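Local coordinates for protein peptide chain release factor subunit 1 (Aeropyrum pernix, PDB 3AGK) that probably directs the termination of protein synthesis at the stop codons UAA, UAG and UGA, as a class 1 release factor of the eRF1 family, at residues G221-G226 / E251-A256; L320-R325 / W354-F359. All blocks are in the same frame, centred on the assembly; numbering follows the deposited sequence.

Contact 1: residues G221-G226 / E251-A256; sequences GVIVAG and ELVDVA
Ala225 and Val253 sit side by side as a parallel beta pair, their CB atoms 3.9 Å apart on the same face of the sheet. Val255 joins them there, its CB 4.2 Å from Ala225 CB. Helix 259-269 covers this group, with Ala266 against both Ala225 and Val255. Two places back along the strand, Ile223 reaches the same cluster. Its CG2 lies anti to the backbone N and meets Val253 CG2 at 4.0 Å, the two side chains crossing at a slant. Val224 faces the other side of the sheet. There Leu252 brings only one branch to it, with CD2 4.1 Å from Val224 CB, and helix 230-236 packs on both residues. The backbones hold this order. Val253 N gives a nearly straight bond to Val224 O (3.1 Å, 167°), in the carbonyl plane. Gly226 N donates to Val253 O at 3.0 Å, and a weak bond runs from Val255 N to Gly226 O. A water accepts from Val224 N and lies within hydrogen-bonding distance of Glu251 O, 2.9 Å from each. Asp254 turns to the other face, and its OD1 pairs with Lys231, which also bonds Gly226 O. A short parallel edge strand, added beside 219-226 with helices on both faces, is typical of an alpha/beta sandwich, here the middle domain of an eRF1-family factor.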
loop_
_atom_site.group_PDB
_atom_site.type_symbol
_atom_site.label_atom_id
_atom_site.label_comp_id
_atom_site.label_asym_id
_atom_site.label_seq_id
_atom_site.Cartn_x
_atom_site.Cartn_y
_atom_site.Cartn_z
ATOM N N GLY A 221 3.639 8.860 -11.161
ATOM C CA GLY A 221 3.513 10.298 -11.293
ATOM C C GLY A 221 3.589 11.039 -9.983
ATOM O O GLY A 221 3.525 10.427 -8.914
ATOM N N VAL A 222 3.710 12.363 -10.072
ATOM C CA VAL A 222 3.720 13.214 -8.884
ATOM C C VAL A 222 2.850 14.416 -9.140
ATOM O O VAL A 222 2.972 15.079 -10.169
ATOM C CB VAL A 222 5.144 13.686 -8.522
ATOM C CG1 VAL A 222 5.123 14.634 -7.292
ATOM C CG2 VAL A 222 6.049 12.472 -8.280
ATOM N N ILE A 223 1.937 14.680 -8.222
ATOM C CA ILE A 223 1.138 15.886 -8.306
ATOM C C ILE A 223 1.767 16.910 -7.379
ATOM O O ILE A 223 2.047 16.618 -6.202
ATOM C CB ILE A 223 -0.306 15.626 -7.858
ATOM C CG1 ILE A 223 -1.011 14.684 -8.843
ATOM C CG2 ILE A 223 -1.073 16.943 -7.740
ATOM C CD1 ILE A 223 -2.309 14.099 -8.296
ATOM N N VAL A 224 2.012 18.104 -7.897
ATOM C CA VAL A 224 2.405 19.196 -7.009
ATOM C C VAL A 224 1.215 20.156 -6.904
ATOM O O VAL A 224 0.679 20.594 -7.914
ATOM C CB VAL A 224 3.707 19.936 -7.468
ATOM C CG1 VAL A 224 4.026 21.119 -6.527
ATOM C CG2 VAL A 224 4.867 18.972 -7.525
ATOM N N ALA A 225 0.797 20.443 -5.674
ATOM C CA ALA A 225 -0.354 21.308 -5.412
ATOM C C ALA A 225 -0.022 22.324 -4.329
ATOM O O ALA A 225 1.022 22.255 -3.706
ATOM C CB ALA A 225 -1.547 20.484 -4.975
ATOM N N GLY A 226 -0.942 23.244 -4.094
ATOM C CA GLY A 226 -0.769 24.205 -3.028
ATOM C C GLY A 226 -1.509 25.484 -3.349
ATOM O O GLY A 226 -1.979 25.680 -4.478
ATOM N N GLU A 251 0.132 19.689 -14.983
ATOM C CA GLU A 251 -0.570 20.852 -14.454
ATOM C C GLU A 251 -0.442 20.922 -12.936
ATOM O O GLU A 251 -0.633 19.925 -12.239
ATOM C CB GLU A 251 -2.053 20.774 -14.843
ATOM C CG GLU A 251 -2.771 22.108 -14.938
ATOM C CD GLU A 251 -2.870 22.629 -16.363
ATOM O OE1 GLU A 251 -1.934 22.393 -17.158
ATOM O OE2 GLU A 251 -3.887 23.285 -16.685
ATOM N N LEU A 252 -0.120 22.107 -12.432
ATOM C CA LEU A 252 -0.048 22.337 -11.001
ATOM C C LEU A 252 -1.460 22.513 -10.487
ATOM O O LEU A 252 -2.286 23.118 -11.164
ATOM C CB LEU A 252 0.762 23.602 -10.712
ATOM C CG LEU A 252 2.216 23.587 -11.180
ATOM C CD1 LEU A 252 2.928 24.837 -10.725
ATOM C CD2 LEU A 252 2.939 22.358 -10.659
ATOM N N VAL A 253 -1.733 22.021 -9.282
ATOM C CA VAL A 253 -3.103 22.026 -8.767
ATOM C C VAL A 253 -3.301 22.996 -7.614
ATOM O O VAL A 253 -2.585 22.924 -6.622
ATOM C CB VAL A 253 -3.515 20.616 -8.285
ATOM C CG1 VAL A 253 -4.891 20.648 -7.646
ATOM C CG2 VAL A 253 -3.445 19.613 -9.441
ATOM N N ASP A 254 -4.277 23.895 -7.754
ATOM C CA ASP A 254 -4.612 24.859 -6.710
ATOM C C ASP A 254 -5.433 24.211 -5.624
ATOM O O ASP A 254 -6.508 23.673 -5.865
ATOM C CB ASP A 254 -5.363 26.056 -7.290
ATOM C CG ASP A 254 -4.536 26.802 -8.308
ATOM O OD1 ASP A 254 -3.598 27.523 -7.883
ATOM O OD2 ASP A 254 -4.801 26.643 -9.524
ATOM N N VAL A 255 -4.910 24.267 -4.415
ATOM C CA VAL A 255 -5.519 23.606 -3.286
ATOM C C VAL A 255 -5.316 24.526 -2.094
ATOM O O VAL A 255 -4.294 25.194 -1.989
ATOM C CB VAL A 255 -4.820 22.254 -3.087
ATOM C CG1 VAL A 255 -4.642 21.924 -1.654
ATOM C CG2 VAL A 255 -5.558 21.163 -3.847
ATOM N N ALA A 256 -6.294 24.561 -1.202
ATOM C CA ALA A 256 -6.296 25.493 -0.090
ATOM C C ALA A 256 -5.706 24.926 1.196
ATOM O O ALA A 256 -5.231 25.678 2.046
ATOM C CB ALA A 256 -7.726 26.001 0.170
HETATM O O HOH W 1 1.368 18.598 -10.700
#

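Contact 2: residues L320-R325 / W354-F359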
loop_
_atom_site.group_PDB
_atom_site.type_symbol
_atom_site.label_atom_id
_atom_site.label_comp_id
_atom_site.label_asym_id
_atom_site.label_seq_id
_atom_site.Cartn_x
_atom_site.Cartn_y
_atom_site.Cartn_z
ATOM N N LEU A 320 -21.834 0.091 -2.570
ATOM C CA LEU A 320 -20.734 0.611 -1.759
ATOM C C LEU A 320 -20.506 -0.334 -0.601
ATOM O O LEU A 320 -21.421 -0.563 0.199
ATOM C CB LEU A 320 -21.069 1.992 -1.211
ATOM C CG LEU A 320 -21.173 3.142 -2.203
ATOM C CD1 LEU A 320 -22.347 4.024 -1.865
ATOM C CD2 LEU A 320 -19.896 3.930 -2.162
ATOM N N ILE A 321 -19.297 -0.888 -0.516
ATOM C CA ILE A 321 -18.990 -1.871 0.521
ATOM C C ILE A 321 -17.740 -1.504 1.292
ATOM O O ILE A 321 -16.650 -1.432 0.719
ATOM C CB ILE A 321 -18.778 -3.276 -0.066
ATOM C CG1 ILE A 321 -19.815 -3.569 -1.152
ATOM C CG2 ILE A 321 -18.815 -4.336 1.047
ATOM C CD1 ILE A 321 -19.545 -4.854 -1.899
ATOM N N HIS A 322 -17.897 -1.279 2.593
ATOM C CA HIS A 322 -16.758 -1.006 3.472
ATOM C C HIS A 322 -15.818 -2.219 3.536
ATOM O O HIS A 322 -16.254 -3.350 3.741
ATOM C CB HIS A 322 -17.247 -0.617 4.879
ATOM C CG HIS A 322 -16.199 0.040 5.729
ATOM N ND1 HIS A 322 -15.209 -0.670 6.377
ATOM C CD2 HIS A 322 -16.006 1.342 6.057
ATOM C CE1 HIS A 322 -14.443 0.169 7.053
ATOM N NE2 HIS A 322 -14.908 1.395 6.875
ATOM N N GLU A 323 -14.525 -1.975 3.373
ATOM C CA GLU A 323 -13.549 -3.054 3.278
ATOM C C GLU A 323 -13.417 -3.929 4.539
ATOM O O GLU A 323 -12.888 -5.038 4.479
ATOM C CB GLU A 323 -12.178 -2.481 2.921
ATOM C CG GLU A 323 -11.532 -1.728 4.062
ATOM C CD GLU A 323 -10.134 -1.255 3.715
ATOM O OE1 GLU A 323 -9.664 -0.270 4.325
ATOM O OE2 GLU A 323 -9.510 -1.865 2.819
ATOM N N SER A 324 -13.884 -3.445 5.681
ATOM C CA SER A 324 -13.783 -4.249 6.903
ATOM C C SER A 324 -14.892 -5.303 7.043
ATOM O O SER A 324 -14.904 -6.076 8.002
ATOM C CB SER A 324 -13.708 -3.363 8.154
ATOM O OG SER A 324 -14.969 -2.794 8.466
ATOM N N ARG A 325 -15.816 -5.343 6.092
ATOM C CA ARG A 325 -16.848 -6.374 6.100
ATOM C C ARG A 325 -16.296 -7.744 5.727
ATOM O O ARG A 325 -15.686 -7.924 4.675
ATOM C CB ARG A 325 -18.007 -6.005 5.172
ATOM C CG ARG A 325 -18.974 -5.030 5.800
ATOM C CD ARG A 325 -20.120 -4.736 4.880
ATOM N NE ARG A 325 -21.389 -4.716 5.599
ATOM C CZ ARG A 325 -22.116 -5.794 5.849
ATOM N NH1 ARG A 325 -21.695 -6.975 5.442
ATOM N NH2 ARG A 325 -23.261 -5.692 6.498
ATOM N N TRP A 354 -18.049 6.719 9.434
ATOM C CA TRP A 354 -19.442 7.098 9.504
ATOM C C TRP A 354 -20.312 6.090 8.734
ATOM O O TRP A 354 -21.334 5.616 9.243
ATOM C CB TRP A 354 -19.615 8.498 8.917
ATOM C CG TRP A 354 -21.025 8.787 8.572
ATOM C CD1 TRP A 354 -22.014 9.183 9.427
ATOM C CD2 TRP A 354 -21.629 8.675 7.283
ATOM N NE1 TRP A 354 -23.196 9.335 8.743
ATOM C CE2 TRP A 354 -22.986 9.029 7.423
ATOM C CE3 TRP A 354 -21.155 8.316 6.020
ATOM C CZ2 TRP A 354 -23.874 9.036 6.344
ATOM C CZ3 TRP A 354 -22.021 8.333 4.957
ATOM C CH2 TRP A 354 -23.373 8.681 5.122
ATOM N N PHE A 355 -19.886 5.784 7.507
ATOM C CA PHE A 355 -20.532 4.806 6.641
ATOM C C PHE A 355 -20.681 3.446 7.317
ATOM O O PHE A 355 -21.747 2.822 7.264
ATOM C CB PHE A 355 -19.742 4.654 5.336
ATOM C CG PHE A 355 -20.338 3.651 4.364
ATOM C CD1 PHE A 355 -21.623 3.821 3.864
ATOM C CD2 PHE A 355 -19.598 2.556 3.928
ATOM C CE1 PHE A 355 -22.161 2.901 2.964
ATOM C CE2 PHE A 355 -20.132 1.635 3.034
ATOM C CZ PHE A 355 -21.415 1.807 2.555
ATOM N N LEU A 356 -19.603 2.987 7.942
ATOM C CA LEU A 356 -19.602 1.729 8.668
ATOM C C LEU A 356 -20.506 1.794 9.907
ATOM O O LEU A 356 -21.174 0.823 10.251
ATOM C CB LEU A 356 -18.171 1.379 9.105
ATOM C CG LEU A 356 -18.041 0.066 9.879
ATOM C CD1 LEU A 356 -18.489 -1.086 8.976
ATOM C CD2 LEU A 356 -16.623 -0.158 10.404
ATOM N N LYS A 357 -20.513 2.934 10.589
ATOM C CA LYS A 357 -21.289 3.048 11.824
ATOM C C LYS A 357 -22.773 3.155 11.516
ATOM O O LYS A 357 -23.593 2.521 12.164
ATOM C CB LYS A 357 -20.845 4.248 12.694
ATOM C CG LYS A 357 -21.697 4.425 13.959
ATOM C CD LYS A 357 -21.485 5.753 14.691
ATOM C CE LYS A 357 -22.102 5.655 16.088
ATOM N NZ LYS A 357 -22.150 6.931 16.843
ATOM N N THR A 358 -23.125 3.962 10.527
ATOM C CA THR A 358 -24.532 4.246 10.358
ATOM C C THR A 358 -25.252 3.297 9.390
ATOM O O THR A 358 -26.466 3.166 9.468
ATOM C CB THR A 358 -24.844 5.769 10.135
ATOM O OG1 THR A 358 -25.198 6.039 8.780
ATOM C CG2 THR A 358 -23.679 6.635 10.563
ATOM N N PHE A 359 -24.497 2.608 8.532
ATOM C CA PHE A 359 -25.076 1.692 7.549
ATOM C C PHE A 359 -24.425 0.310 7.547
ATOM O O PHE A 359 -24.612 -0.477 6.612
ATOM C CB PHE A 359 -24.978 2.294 6.157
ATOM C CG PHE A 359 -25.786 3.540 5.988
ATOM C CD1 PHE A 359 -25.171 4.784 5.963
ATOM C CD2 PHE A 359 -27.165 3.470 5.856
ATOM C CE1 PHE A 359 -25.909 5.942 5.796
ATOM C CE2 PHE A 359 -27.920 4.617 5.685
ATOM C CZ PHE A 359 -27.290 5.861 5.660
#
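Phe355 and Leu356, neighbours on helix 352-359, meet the end of strand 316-322 in two ways. Phe355 makes the aromatic edge contacts. Its CG lies anti to the backbone N, which sends the ring from the helix toward the strand. The ring edge meets the backbone there: CZ is 3.3 Å from Leu320 O and CE2 3.7 Å from His322 N, both near the ring plane. CZ also packs on Leu320 CB at 3.8 Å. Met286 and Ala363 touch the same phenyl group. Helix and strand axes run nearly at right angles (99°) and come within 9.1 Å. This is a helix packed across a mixed sheet, in the alpha/beta fold of eRF1 domain 3.

Leu356 makes the CH-pi contact. Its CB lies over one face of the His322 imidazole, 4.0 Å from the centroid and 22° off the normal. Its methyls CD1 and CD2 also come up to the imidazole, at CG and CE1, and CD2 reaches Ser324 OG at 3.7 Å.

Between the two segments there is no hydrogen bond. Within 320-325, a type I turn runs from His322 to Arg325, closed by Arg325 N to His322 O. Ser324 N donates to His322 ND1 (3.2 Å), tilted 19° from the ring plane. With an alanine in place of His322, Ser324 N would probably lose this acceptor and Leu356 CB the ring face it packs on.

Overall arrangement
The N-terminal domain, eRF1 domain 1, comes first and holds neither contact. The two contacts then follow in series, neither nested nor crossed. Contact 1 closes first. It brings 251-256 back beside strand 219-226 after a loop of 24 residues that holds helices 230-236 and 242-245, and so adds one of the two outermost strands to the five-stranded sheet of the middle domain. The chain then runs through helices 259-269 and 277-294 into the third domain. There contact 2 closes a loop of 28 residues, containing helix 328-335 and strand 341-345, and sets helix 352-359 against strand 316-322. The centres of contacts 1 and 2 are about 30 Å apart. Each contact joins parts of one domain only.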